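Local structure of outer membrane protein OMP121 (Bacteroides thetaiotaomicron, 5FQ8) at residues L191-N196 / S945-D950; K417-A422 / G442-Y447; F559-I564 / G592-D597; K813-G818 / L912-P917. The protein probably imports nutrients across the bacterial outer membrane as a beta-barrel transporter of the TonB-dependent receptor family. All coordinates share one frame; numbering follows the deposited sequence.

Running from the N terminus, the chain passes through the plug and enters the barrel, and residues 191-196 open contact 1, which is completed only at 945-950 and so encloses nearly the whole barrel sequence. The other three follow one another within that span without crossing. Contact 2 (417-422 with 442-447) closes a short excursion between consecutive strands 398-417 and 446-469. Contact 3 (559-564 with 592-597) closes the hairpin of strands 558-569 and 582-596, about 54 Å between centres from contact 2 and on the opposite side of the chain's centre. Contact 4 joins strand 815-825 to 899-915 across a longer excursion. Contact 1 joins two loops, whereas the other three tie together neighbours of the barrel wall.

Contact 1. Residues L191-N196 / S945-D950; sequences LPEFQN and SNTFID
Pro192 and Phe948 bring two irregular loop segments together, their CA atoms 4.0 Å apart, and beside them a single backbone hydrogen bond joins the segments: Glu193 N donates to Thr947 O at 3.0 Å, with an N-H...O angle of 163°. The same carbonyl oxygen also receives the CA-H of Pro192, Pro192 CA lying 3.4 Å from Thr947 O. The proline ring rests against the next carbonyl, with Pro192 CG 3.6 Å from Phe948 O, while Pro192 CB approaches the edge of the Phe948 ring near its plane. Thr947 turns its side chain to the other loop. Its methyl CG2 meets the carboxylate of Glu193, OE1 to CG2 3.7 Å, at the end of a fully extended glutamate (chi1 179°, CG anti to the backbone N). Glu193 OE1 takes its hydrogen bond from a polar side chain on a chain of another protein in the assembly. Within the second loop, Asn946 OD1 accepts from Phe948 N (2.9 Å) and Ile949 N (3.3 Å), an Asx turn extended to an Asx motif by the second bond, which ties down the backbone on both sides of Phe948. Helix 832-839 packs beside Pro192 and Phe948 through Thr833 and Lys834. One backbone bond and apolar edges thus hold the loops together here, while the polar end of Glu193 is engaged from outside, so the junction also borders a chain of another protein.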
loop_
_atom_site.group_PDB
_atom_site.type_symbol
_atom_site.label_atom_id
_atom_site.label_comp_id
_atom_site.label_asym_id
_atom_site.label_seq_id
_atom_site.Cartn_x
_atom_site.Cartn_y
_atom_site.Cartn_z
ATOM N N LEU B 191 -37.586 5.468 11.355
ATOM C CA LEU B 191 -36.670 6.576 11.508
ATOM C C LEU B 191 -36.955 7.252 12.832
ATOM O O LEU B 191 -38.036 7.079 13.398
ATOM C CB LEU B 191 -36.830 7.580 10.364
ATOM C CG LEU B 191 -36.467 7.077 8.970
ATOM C CD1 LEU B 191 -36.915 8.061 7.922
ATOM C CD2 LEU B 191 -34.986 6.849 8.867
ATOM N N PRO B 192 -36.010 8.004 13.380
ATOM C CA PRO B 192 -36.267 8.645 14.667
ATOM C C PRO B 192 -37.397 9.647 14.552
ATOM O O PRO B 192 -37.571 10.309 13.530
ATOM C CB PRO B 192 -34.933 9.320 14.986
ATOM C CG PRO B 192 -33.943 8.543 14.228
ATOM C CD PRO B 192 -34.618 8.212 12.957
ATOM N N GLU B 193 -38.188 9.738 15.602
ATOM C CA GLU B 193 -39.267 10.705 15.604
ATOM C C GLU B 193 -38.694 12.082 15.866
ATOM O O GLU B 193 -37.973 12.292 16.839
ATOM C CB GLU B 193 -40.309 10.343 16.649
ATOM C CG GLU B 193 -41.451 11.313 16.715
ATOM C CD GLU B 193 -42.414 10.982 17.797
ATOM O OE1 GLU B 193 -42.173 10.002 18.516
ATOM O OE2 GLU B 193 -43.410 11.704 17.925
ATOM N N PHE B 194 -39.023 13.014 14.996
ATOM C CA PHE B 194 -38.401 14.322 14.968
ATOM C C PHE B 194 -39.302 15.375 15.567
ATOM O O PHE B 194 -40.515 15.218 15.639
ATOM C CB PHE B 194 -38.069 14.728 13.537
ATOM C CG PHE B 194 -37.127 13.812 12.870
ATOM C CD1 PHE B 194 -35.836 13.685 13.337
ATOM C CD2 PHE B 194 -37.521 13.070 11.779
ATOM C CE1 PHE B 194 -34.960 12.834 12.733
ATOM C CE2 PHE B 194 -36.639 12.227 11.162
ATOM C CZ PHE B 194 -35.359 12.102 11.641
ATOM N N GLN B 195 -38.680 16.462 15.983
ATOM C CA GLN B 195 -39.379 17.680 16.323
ATOM C C GLN B 195 -39.572 18.480 15.046
ATOM O O GLN B 195 -38.669 18.561 14.227
ATOM C CB GLN B 195 -38.565 18.459 17.354
ATOM C CG GLN B 195 -38.638 19.958 17.210
ATOM C CD GLN B 195 -37.520 20.516 16.385
ATOM O OE1 GLN B 195 -37.707 21.477 15.666
ATOM N NE2 GLN B 195 -36.349 19.920 16.485
ATOM N N ASN B 196 -40.740 19.039 14.852
ATOM C CA ASN B 196 -40.981 19.913 13.707
ATOM C C ASN B 196 -41.386 21.307 14.163
ATOM O O ASN B 196 -42.129 21.999 13.473
ATOM C CB ASN B 196 -42.040 19.345 12.753
ATOM C CG ASN B 196 -41.571 18.089 12.022
ATOM O OD1 ASN B 196 -40.728 18.153 11.129
ATOM N ND2 ASN B 196 -42.152 16.956 12.366
ATOM N N SER B 945 -39.915 4.983 25.670
ATOM C CA SER B 945 -38.690 5.747 25.829
ATOM C C SER B 945 -37.778 5.672 24.620
ATOM O O SER B 945 -36.830 6.455 24.521
ATOM C CB SER B 945 -37.942 5.236 27.037
ATOM O OG SER B 945 -37.655 3.869 26.868
ATOM N N ASN B 946 -38.012 4.746 23.724
ATOM C CA ASN B 946 -37.179 4.566 22.550
ATOM C C ASN B 946 -38.028 4.946 21.356
ATOM O O ASN B 946 -38.891 4.182 20.931
ATOM C CB ASN B 946 -36.681 3.133 22.470
ATOM C CG ASN B 946 -36.069 2.797 21.144
ATOM O OD1 ASN B 946 -35.960 3.626 20.256
ATOM N ND2 ASN B 946 -35.656 1.558 21.005
ATOM N N THR B 947 -37.792 6.127 20.823
ATOM C CA THR B 947 -38.430 6.543 19.591
ATOM C C THR B 947 -37.409 6.694 18.487
ATOM O O THR B 947 -37.585 7.513 17.587
ATOM C CB THR B 947 -39.168 7.856 19.779
ATOM O OG1 THR B 947 -38.240 8.828 20.247
ATOM C CG2 THR B 947 -40.276 7.709 20.782
ATOM N N PHE B 948 -36.330 5.925 18.556
ATOM C CA PHE B 948 -35.182 6.218 17.719
ATOM C C PHE B 948 -34.806 5.090 16.777
ATOM O O PHE B 948 -34.648 5.336 15.582
ATOM C CB PHE B 948 -33.986 6.601 18.606
ATOM C CG PHE B 948 -34.330 7.582 19.667
ATOM C CD1 PHE B 948 -34.752 8.850 19.340
ATOM C CD2 PHE B 948 -34.263 7.228 20.987
ATOM C CE1 PHE B 948 -35.089 9.737 20.306
ATOM C CE2 PHE B 948 -34.603 8.108 21.950
ATOM C CZ PHE B 948 -35.010 9.371 21.616
ATOM N N ILE B 949 -34.645 3.867 17.265
ATOM C CA ILE B 949 -34.068 2.806 16.457
ATOM C C ILE B 949 -34.876 1.521 16.525
ATOM O O ILE B 949 -35.587 1.253 17.495
ATOM C CB ILE B 949 -32.635 2.487 16.895
ATOM C CG1 ILE B 949 -32.641 2.037 18.346
ATOM C CG2 ILE B 949 -31.758 3.664 16.717
ATOM C CD1 ILE B 949 -31.388 1.327 18.747
ATOM N N ASP B 950 -34.736 0.715 15.486
ATOM C CA ASP B 950 -35.062 -0.694 15.581
ATOM C C ASP B 950 -33.872 -1.312 16.283
ATOM O O ASP B 950 -32.783 -1.359 15.713
ATOM C CB ASP B 950 -35.311 -1.307 14.202
ATOM C CG ASP B 950 -35.275 -2.827 14.205
ATOM O OD1 ASP B 950 -35.140 -3.462 15.258
ATOM O OD2 ASP B 950 -35.385 -3.404 13.117
#

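Contact 2. Residues K417-A422 / G442-Y447; sequences KPNLYA and GETGQY
Lys417 reaches across Gln446 toward Glu443, and its aliphatic chain crosses the glutamate at about a right angle. The lysine's CG sits between its backbone N and carbonyl carbon (chi1 58°), and, as modelled, a bend at the last torsion turns NZ toward the Glu443 carboxylate. A salt bridge is likely between the two ends, but their placement is doubtful. Gln446 lies obliquely across the lysine on the same face of the sheet, with Gln446 OE1 3.5 Å from Lys417 CE; its amide NE2 is turned instead to Glu493. Nearer the helix, Leu420 and Glu443 run side by side and point the same way, Leu420 CD1 to Glu443 CB being 3.9 Å. Backbone bonds fix these positions. Lys417 and Gln446 form an antiparallel hydrogen-bonded pair, Lys417 N to Gln446 O and Gln446 N to Lys417 O each at 3.1 Å. Further along, Tyr421 N donates to Glu443 O (2.8 Å), and a water between the segments donates to Pro418 O at 2.8 Å. Asn419 caps the short helix, its OD1 accepting from Ala422 N at 2.6 Å, while its ND2 bonds to Leu497 O. The arrangement is a strand end followed by an N-capped helical turn in the loop joining two neighbouring strands of the TonB-dependent barrel, probably on the extracellular side.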
loop_
_atom_site.group_PDB
_atom_site.type_symbol
_atom_site.label_atom_id
_atom_site.label_comp_id
_atom_site.label_asym_id
_atom_site.label_seq_id
_atom_site.Cartn_x
_atom_site.Cartn_y
_atom_site.Cartn_z
ATOM N N LYS B 417 -11.847 7.005 -1.208
ATOM C CA LYS B 417 -12.512 8.280 -1.018
ATOM C C LYS B 417 -11.701 9.373 -1.693
ATOM O O LYS B 417 -10.469 9.292 -1.733
ATOM C CB LYS B 417 -12.690 8.599 0.467
ATOM C CG LYS B 417 -11.443 8.646 1.299
ATOM C CD LYS B 417 -11.821 8.544 2.754
ATOM C CE LYS B 417 -10.717 9.002 3.671
ATOM N NZ LYS B 417 -10.481 10.469 3.554
ATOM N N PRO B 418 -12.354 10.411 -2.209
ATOM C CA PRO B 418 -11.657 11.378 -3.058
ATOM C C PRO B 418 -10.755 12.303 -2.268
ATOM O O PRO B 418 -10.843 12.439 -1.049
ATOM C CB PRO B 418 -12.794 12.173 -3.704
ATOM C CG PRO B 418 -14.034 11.474 -3.366
ATOM C CD PRO B 418 -13.780 10.730 -2.107
ATOM N N ASN B 419 -9.872 12.958 -3.011
ATOM C CA ASN B 419 -9.072 14.060 -2.502
ATOM C C ASN B 419 -9.981 15.271 -2.462
ATOM O O ASN B 419 -9.968 16.125 -3.349
ATOM C CB ASN B 419 -7.865 14.304 -3.387
ATOM C CG ASN B 419 -6.870 15.226 -2.759
ATOM O OD1 ASN B 419 -7.216 16.280 -2.258
ATOM N ND2 ASN B 419 -5.625 14.819 -2.761
ATOM N N LEU B 420 -10.793 15.328 -1.408
ATOM C CA LEU B 420 -11.721 16.436 -1.250
ATOM C C LEU B 420 -10.990 17.768 -1.139
ATOM O O LEU B 420 -11.480 18.795 -1.628
ATOM C CB LEU B 420 -12.596 16.195 -0.028
ATOM C CG LEU B 420 -13.485 14.956 -0.050
ATOM C CD1 LEU B 420 -14.069 14.762 1.302
ATOM C CD2 LEU B 420 -14.589 15.102 -1.066
ATOM N N TYR B 421 -9.805 17.770 -0.521
ATOM C CA TYR B 421 -9.052 19.011 -0.383
ATOM C C TYR B 421 -8.654 19.566 -1.742
ATOM O O TYR B 421 -8.880 20.744 -2.033
ATOM C CB TYR B 421 -7.817 18.794 0.487
ATOM C CG TYR B 421 -7.075 20.069 0.809
ATOM C CD1 TYR B 421 -7.442 20.843 1.887
ATOM C CD2 TYR B 421 -6.024 20.503 0.030
ATOM C CE1 TYR B 421 -6.788 21.997 2.191
ATOM C CE2 TYR B 421 -5.363 21.669 0.324
ATOM C CZ TYR B 421 -5.754 22.412 1.411
ATOM O OH TYR B 421 -5.101 23.576 1.734
ATOM N N ALA B 422 -8.062 18.730 -2.591
ATOM C CA ALA B 422 -7.609 19.210 -3.886
ATOM C C ALA B 422 -8.753 19.757 -4.714
ATOM O O ALA B 422 -8.603 20.767 -5.406
ATOM C CB ALA B 422 -6.919 18.090 -4.644
ATOM N N GLY B 442 -7.861 16.881 6.780
ATOM C CA GLY B 442 -7.029 16.818 5.603
ATOM C C GLY B 442 -7.522 15.638 4.808
ATOM O O GLY B 442 -6.989 14.544 4.877
ATOM N N GLU B 443 -8.600 15.858 4.086
ATOM C CA GLU B 443 -9.211 14.802 3.297
ATOM C C GLU B 443 -8.540 14.848 1.937
ATOM O O GLU B 443 -8.974 15.541 1.021
ATOM C CB GLU B 443 -10.721 14.993 3.225
ATOM C CG GLU B 443 -11.443 14.738 4.523
ATOM C CD GLU B 443 -11.480 13.284 4.901
ATOM O OE1 GLU B 443 -11.446 12.450 3.988
ATOM O OE2 GLU B 443 -11.525 12.973 6.107
ATOM N N THR B 444 -7.439 14.114 1.814
ATOM C CA THR B 444 -6.596 14.173 0.631
ATOM C C THR B 444 -6.711 12.930 -0.226
ATOM O O THR B 444 -5.884 12.717 -1.112
ATOM C CB THR B 444 -5.137 14.396 1.029
ATOM O OG1 THR B 444 -4.780 13.505 2.084
ATOM C CG2 THR B 444 -4.929 15.799 1.496
ATOM N N GLY B 445 -7.715 12.117 0.013
ATOM C CA GLY B 445 -7.895 10.890 -0.728
ATOM C C GLY B 445 -7.229 9.709 -0.062
ATOM O O GLY B 445 -6.277 9.836 0.695
ATOM N N GLN B 446 -7.744 8.530 -0.364
ATOM C CA GLN B 446 -7.189 7.301 0.170
ATOM C C GLN B 446 -7.762 6.155 -0.634
ATOM O O GLN B 446 -8.885 6.236 -1.120
ATOM C CB GLN B 446 -7.522 7.153 1.645
ATOM C CG GLN B 446 -7.006 5.907 2.266
ATOM C CD GLN B 446 -7.485 5.758 3.677
ATOM O OE1 GLN B 446 -8.502 6.325 4.052
ATOM N NE2 GLN B 446 -6.744 5.018 4.479
ATOM N N TYR B 447 -6.970 5.108 -0.795
ATOM C CA TYR B 447 -7.412 3.933 -1.529
ATOM C C TYR B 447 -6.679 2.725 -0.991
ATOM O O TYR B 447 -5.451 2.710 -0.970
ATOM C CB TYR B 447 -7.155 4.080 -3.015
ATOM C CG TYR B 447 -7.439 2.810 -3.759
ATOM C CD1 TYR B 447 -8.735 2.437 -4.033
ATOM C CD2 TYR B 447 -6.418 1.969 -4.169
ATOM C CE1 TYR B 447 -9.009 1.278 -4.709
ATOM C CE2 TYR B 447 -6.685 0.799 -4.845
ATOM C CZ TYR B 447 -7.986 0.456 -5.109
ATOM O OH TYR B 447 -8.289 -0.706 -5.780
HETATM O O HOH W 1 -10.622 12.079 1.677
#

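Contact 3. Residues F559-I564 / G592-D597; sequences FFYPGI and GKTGND
Gly563 and Gly592 face each other as an antiparallel non-hydrogen-bonded pair in the wall of the TonB-dependent beta-barrel, their CA atoms 3.6 Å apart. Next to this pair, Lys593 N donates to Pro562 O at 2.7 Å, nearly in line with the carbonyl. Toward the 559 end the first strand contributes aromatic rings instead of further backbone bonds. Tyr561 lays one face over the neighbouring strand: Gly595 N stands 3.1 Å above the plane of the Tyr561 ring, offset toward its rim, and Gly595 CA makes a CH-pi contact 4.1 Å from the ring centroid. Lys593 O lies instead at the edge of that ring. Phe559 packs one step further along, its CE2 3.6 Å from Gly595 C and Asn596 C over one face. In both aromatics CG lies between the backbone N and the carbonyl carbon (chi1 52° in Phe559, 43° in Tyr561), a torsion that swings the rings across the partner strand. On the flank, Pro562 and Lys593 lie side by side, pointing the same way. The second shell fixes these groups. Tyr561 OH bonds to Asp547 on strand 538-549, whereas Asp597 bonds to Ser549 and makes a salt bridge to Arg521. Thr594 OG1 donates to Ala147 O of the plug domain, so this part of the wall touches the plug as well. Beside the tyrosine, the methyl Thr594 CG2 stops 4.2 Å from Tyr561 CE2.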
loop_
_atom_site.group_PDB
_atom_site.type_symbol
_atom_site.label_atom_id
_atom_site.label_comp_id
_atom_site.label_asym_id
_atom_site.label_seq_id
_atom_site.Cartn_x
_atom_site.Cartn_y
_atom_site.Cartn_z
ATOM N N PHE B 559 -6.332 -32.199 26.061
ATOM C CA PHE B 559 -7.456 -32.096 26.983
ATOM C C PHE B 559 -8.502 -33.156 26.674
ATOM O O PHE B 559 -8.755 -33.479 25.515
ATOM C CB PHE B 559 -8.099 -30.705 26.966
ATOM C CG PHE B 559 -8.471 -30.203 25.600
ATOM C CD1 PHE B 559 -7.559 -29.533 24.830
ATOM C CD2 PHE B 559 -9.751 -30.350 25.119
ATOM C CE1 PHE B 559 -7.903 -29.052 23.608
ATOM C CE2 PHE B 559 -10.099 -29.868 23.898
ATOM C CZ PHE B 559 -9.180 -29.220 23.142
ATOM N N PHE B 560 -9.110 -33.684 27.729
ATOM C CA PHE B 560 -10.095 -34.747 27.637
ATOM C C PHE B 560 -11.414 -34.273 28.220
ATOM O O PHE B 560 -11.438 -33.656 29.282
ATOM C CB PHE B 560 -9.606 -35.977 28.384
ATOM C CG PHE B 560 -10.668 -36.997 28.655
ATOM C CD1 PHE B 560 -10.938 -37.991 27.741
ATOM C CD2 PHE B 560 -11.375 -36.980 29.837
ATOM C CE1 PHE B 560 -11.894 -38.919 27.995
ATOM C CE2 PHE B 560 -12.332 -37.911 30.094
ATOM C CZ PHE B 560 -12.593 -38.882 29.177
ATOM N N TYR B 561 -12.512 -34.583 27.540
ATOM C CA TYR B 561 -13.829 -34.205 28.041
ATOM C C TYR B 561 -14.883 -35.282 27.806
ATOM O O TYR B 561 -15.152 -35.659 26.660
ATOM C CB TYR B 561 -14.295 -32.888 27.419
ATOM C CG TYR B 561 -14.055 -32.719 25.937
ATOM C CD1 TYR B 561 -12.794 -32.438 25.451
ATOM C CD2 TYR B 561 -15.093 -32.789 25.029
ATOM C CE1 TYR B 561 -12.564 -32.263 24.120
ATOM C CE2 TYR B 561 -14.867 -32.606 23.686
ATOM C CZ TYR B 561 -13.591 -32.339 23.245
ATOM O OH TYR B 561 -13.319 -32.148 21.924
ATOM N N PRO B 562 -15.510 -35.785 28.860
ATOM C CA PRO B 562 -16.532 -36.816 28.692
ATOM C C PRO B 562 -17.935 -36.280 28.830
ATOM O O PRO B 562 -18.141 -35.103 29.126
ATOM C CB PRO B 562 -16.213 -37.788 29.825
ATOM C CG PRO B 562 -15.575 -36.927 30.894
ATOM C CD PRO B 562 -15.163 -35.615 30.276
ATOM N N GLY B 563 -18.910 -37.157 28.631
ATOM C CA GLY B 563 -20.306 -36.786 28.769
ATOM C C GLY B 563 -21.196 -37.999 28.911
ATOM O O GLY B 563 -20.801 -39.125 28.603
ATOM N N ILE B 564 -22.412 -37.756 29.379
ATOM C CA ILE B 564 -23.407 -38.808 29.522
ATOM C C ILE B 564 -24.781 -38.184 29.341
ATOM O O ILE B 564 -25.046 -37.093 29.846
ATOM C CB ILE B 564 -23.263 -39.521 30.881
ATOM C CG1 ILE B 564 -24.212 -40.706 30.968
ATOM C CG2 ILE B 564 -23.496 -38.561 32.023
ATOM C CD1 ILE B 564 -24.073 -41.520 32.234
ATOM N N GLY B 592 -22.158 -33.344 31.137
ATOM C CA GLY B 592 -20.940 -33.611 30.392
ATOM C C GLY B 592 -20.108 -32.361 30.231
ATOM O O GLY B 592 -20.485 -31.272 30.670
ATOM N N LYS B 593 -18.965 -32.536 29.578
ATOM C CA LYS B 593 -17.997 -31.468 29.396
ATOM C C LYS B 593 -17.579 -31.360 27.939
ATOM O O LYS B 593 -17.557 -32.349 27.207
ATOM C CB LYS B 593 -16.761 -31.687 30.271
ATOM C CG LYS B 593 -17.024 -31.522 31.755
ATOM C CD LYS B 593 -16.268 -32.542 32.576
ATOM C CE LYS B 593 -14.826 -32.141 32.758
ATOM N NZ LYS B 593 -14.608 -31.534 34.092
ATOM N N THR B 594 -17.259 -30.139 27.523
ATOM C CA THR B 594 -16.619 -29.886 26.239
ATOM C C THR B 594 -15.379 -29.039 26.470
ATOM O O THR B 594 -15.477 -27.918 26.975
ATOM C CB THR B 594 -17.553 -29.178 25.264
ATOM O OG1 THR B 594 -18.699 -29.994 25.011
ATOM C CG2 THR B 594 -16.830 -28.937 23.970
ATOM N N GLY B 595 -14.222 -29.574 26.093
ATOM C CA GLY B 595 -12.988 -28.827 26.188
ATOM C C GLY B 595 -12.820 -27.816 25.069
ATOM O O GLY B 595 -13.536 -27.820 24.075
ATOM N N ASN B 596 -11.838 -26.937 25.239
ATOM C CA ASN B 596 -11.577 -25.908 24.250
ATOM C C ASN B 596 -10.145 -25.425 24.388
ATOM O O ASN B 596 -9.554 -25.488 25.465
ATOM C CB ASN B 596 -12.536 -24.737 24.413
ATOM C CG ASN B 596 -12.562 -23.840 23.221
ATOM O OD1 ASN B 596 -12.254 -24.247 22.120
ATOM N ND2 ASN B 596 -12.950 -22.606 23.433
ATOM N N ASP B 597 -9.604 -24.942 23.287
ATOM C CA ASP B 597 -8.273 -24.376 23.252
ATOM C C ASP B 597 -8.371 -22.863 23.126
ATOM O O ASP B 597 -9.433 -22.272 23.296
ATOM C CB ASP B 597 -7.469 -24.996 22.108
ATOM C CG ASP B 597 -8.190 -24.941 20.775
ATOM O OD1 ASP B 597 -9.001 -24.027 20.545
ATOM O OD2 ASP B 597 -7.943 -25.825 19.941
#

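Contact 4. Residues K813-G818 / L912-P917; sequences KGISLG and LGWDLP
Gly913 O is gripped from strand 815-825 by Ser816 N at 2.7 Å and, more weakly, by the CA-H of Ile815, its CA 3.3 Å away. Ser816 O in turn accepts from Gly913 N at 3.1 Å, with the donor above the carbonyl plane, which completes the hydrogen-bonded pair of Ser816 and Gly913. At the turn end, Asp915 N donates to Gly814 O (3.0 Å). That carbonyl oxygen also lies in the plane of the Trp914 indole, at its edge. The face shared by Ile815, Leu817, Leu912 and Trp914 is apolar: Leu912 CD1 sits between Ile815 CG2 and Leu817 CD1, 3.9 Å from each. Leu912 runs alongside Ile815 but lies obliquely against Leu817, and its CG, anti to the backbone N (chi1 177°), carries CD1 across to Leu817 CD1. A bound detergent lies about 5 Å from the Leu912 side chain, consistent with a lipid-facing surface. Trp914 receives Leu916 CD2 over one face. Lys813, at the turn, makes a salt bridge with Asp715. Strand 815-825 lies between strand 802-812, which the short turn joins to it, and strand 899-915, whose far edge is bonded to strand 928-941.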
loop_
_atom_site.group_PDB
_atom_site.type_symbol
_atom_site.label_atom_id
_atom_site.label_comp_id
_atom_site.label_asym_id
_atom_site.label_seq_id
_atom_site.Cartn_x
_atom_site.Cartn_y
_atom_site.Cartn_z
ATOM N N LYS B 813 -57.337 -25.640 2.333
ATOM C CA LYS B 813 -57.206 -26.245 1.013
ATOM C C LYS B 813 -55.826 -25.962 0.450
ATOM O O LYS B 813 -54.845 -26.592 0.854
ATOM C CB LYS B 813 -58.282 -25.735 0.048
ATOM C CG LYS B 813 -59.629 -26.390 0.183
ATOM C CD LYS B 813 -60.708 -25.529 -0.451
ATOM C CE LYS B 813 -61.935 -26.340 -0.889
ATOM N NZ LYS B 813 -62.715 -26.886 0.246
ATOM N N GLY B 814 -55.742 -25.015 -0.473
ATOM C CA GLY B 814 -54.468 -24.711 -1.087
ATOM C C GLY B 814 -53.765 -23.510 -0.499
ATOM O O GLY B 814 -52.595 -23.283 -0.795
ATOM N N ILE B 815 -54.441 -22.747 0.324
ATOM C CA ILE B 815 -53.911 -21.502 0.857
ATOM C C ILE B 815 -53.208 -21.768 2.177
ATOM O O ILE B 815 -53.603 -22.651 2.940
ATOM C CB ILE B 815 -55.041 -20.470 1.011
ATOM C CG1 ILE B 815 -55.643 -20.170 -0.346
ATOM C CG2 ILE B 815 -54.543 -19.184 1.620
ATOM C CD1 ILE B 815 -57.006 -20.677 -0.482
ATOM N N SER B 816 -52.122 -21.037 2.417
ATOM C CA SER B 816 -51.388 -21.086 3.674
ATOM C C SER B 816 -51.223 -19.672 4.207
ATOM O O SER B 816 -51.203 -18.710 3.442
ATOM C CB SER B 816 -50.025 -21.738 3.500
ATOM O OG SER B 816 -50.012 -22.562 2.352
ATOM N N LEU B 817 -51.148 -19.539 5.522
ATOM C CA LEU B 817 -50.819 -18.257 6.122
ATOM C C LEU B 817 -49.985 -18.481 7.365
ATOM O O LEU B 817 -50.276 -19.368 8.165
ATOM C CB LEU B 817 -52.054 -17.451 6.480
ATOM C CG LEU B 817 -51.754 -16.013 6.850
ATOM C CD1 LEU B 817 -51.070 -15.379 5.699
ATOM C CD2 LEU B 817 -53.030 -15.302 7.110
ATOM N N GLY B 818 -48.944 -17.681 7.507
ATOM C CA GLY B 818 -48.069 -17.770 8.655
ATOM C C GLY B 818 -47.761 -16.402 9.204
ATOM O O GLY B 818 -47.470 -15.473 8.454
ATOM N N LEU B 912 -47.965 -15.631 2.810
ATOM C CA LEU B 912 -49.231 -16.054 2.221
ATOM C C LEU B 912 -48.929 -16.923 1.008
ATOM O O LEU B 912 -48.469 -16.424 -0.022
ATOM C CB LEU B 912 -50.085 -14.850 1.833
ATOM C CG LEU B 912 -51.407 -15.173 1.142
ATOM C CD1 LEU B 912 -52.179 -16.085 2.018
ATOM C CD2 LEU B 912 -52.227 -13.952 0.847
ATOM N N GLY B 913 -49.199 -18.209 1.119
ATOM C CA GLY B 913 -48.887 -19.159 0.061
ATOM C C GLY B 913 -50.133 -19.717 -0.597
ATOM O O GLY B 913 -51.111 -20.036 0.082
ATOM N N TRP B 914 -50.090 -19.835 -1.923
ATOM C CA TRP B 914 -51.161 -20.469 -2.690
ATOM C C TRP B 914 -50.611 -21.595 -3.561
ATOM O O TRP B 914 -50.094 -21.348 -4.648
ATOM C CB TRP B 914 -51.900 -19.460 -3.551
ATOM C CG TRP B 914 -53.008 -20.096 -4.300
ATOM C CD1 TRP B 914 -53.612 -21.273 -4.011
ATOM C CD2 TRP B 914 -53.641 -19.599 -5.479
ATOM N NE1 TRP B 914 -54.584 -21.544 -4.930
ATOM C CE2 TRP B 914 -54.627 -20.528 -5.843
ATOM C CE3 TRP B 914 -53.470 -18.457 -6.262
ATOM C CZ2 TRP B 914 -55.442 -20.352 -6.953
ATOM C CZ3 TRP B 914 -54.280 -18.285 -7.368
ATOM C CH2 TRP B 914 -55.253 -19.226 -7.701
ATOM N N ASP B 915 -50.758 -22.830 -3.100
ATOM C CA ASP B 915 -50.455 -24.005 -3.909
ATOM C C ASP B 915 -51.596 -24.240 -4.898
ATOM O O ASP B 915 -52.733 -24.463 -4.484
ATOM C CB ASP B 915 -50.277 -25.214 -2.995
ATOM C CG ASP B 915 -49.006 -25.967 -3.260
ATOM O OD1 ASP B 915 -48.678 -26.194 -4.445
ATOM O OD2 ASP B 915 -48.337 -26.337 -2.269
ATOM N N LEU B 916 -51.310 -24.191 -6.198
ATOM C CA LEU B 916 -52.372 -24.350 -7.190
ATOM C C LEU B 916 -52.885 -25.789 -7.212
ATOM O O LEU B 916 -52.106 -26.732 -7.070
ATOM C CB LEU B 916 -51.893 -23.969 -8.587
ATOM C CG LEU B 916 -51.450 -22.538 -8.882
ATOM C CD1 LEU B 916 -51.483 -22.321 -10.361
ATOM C CD2 LEU B 916 -52.333 -21.540 -8.199
ATOM N N PRO B 917 -54.185 -25.984 -7.411
ATOM C CA PRO B 917 -54.743 -27.339 -7.469
ATOM C C PRO B 917 -54.157 -28.158 -8.605
ATOM O O PRO B 917 -54.112 -27.715 -9.755
ATOM C CB PRO B 917 -56.232 -27.079 -7.696
ATOM C CG PRO B 917 -56.261 -25.748 -8.391
ATOM C CD PRO B 917 -55.206 -24.965 -7.690
#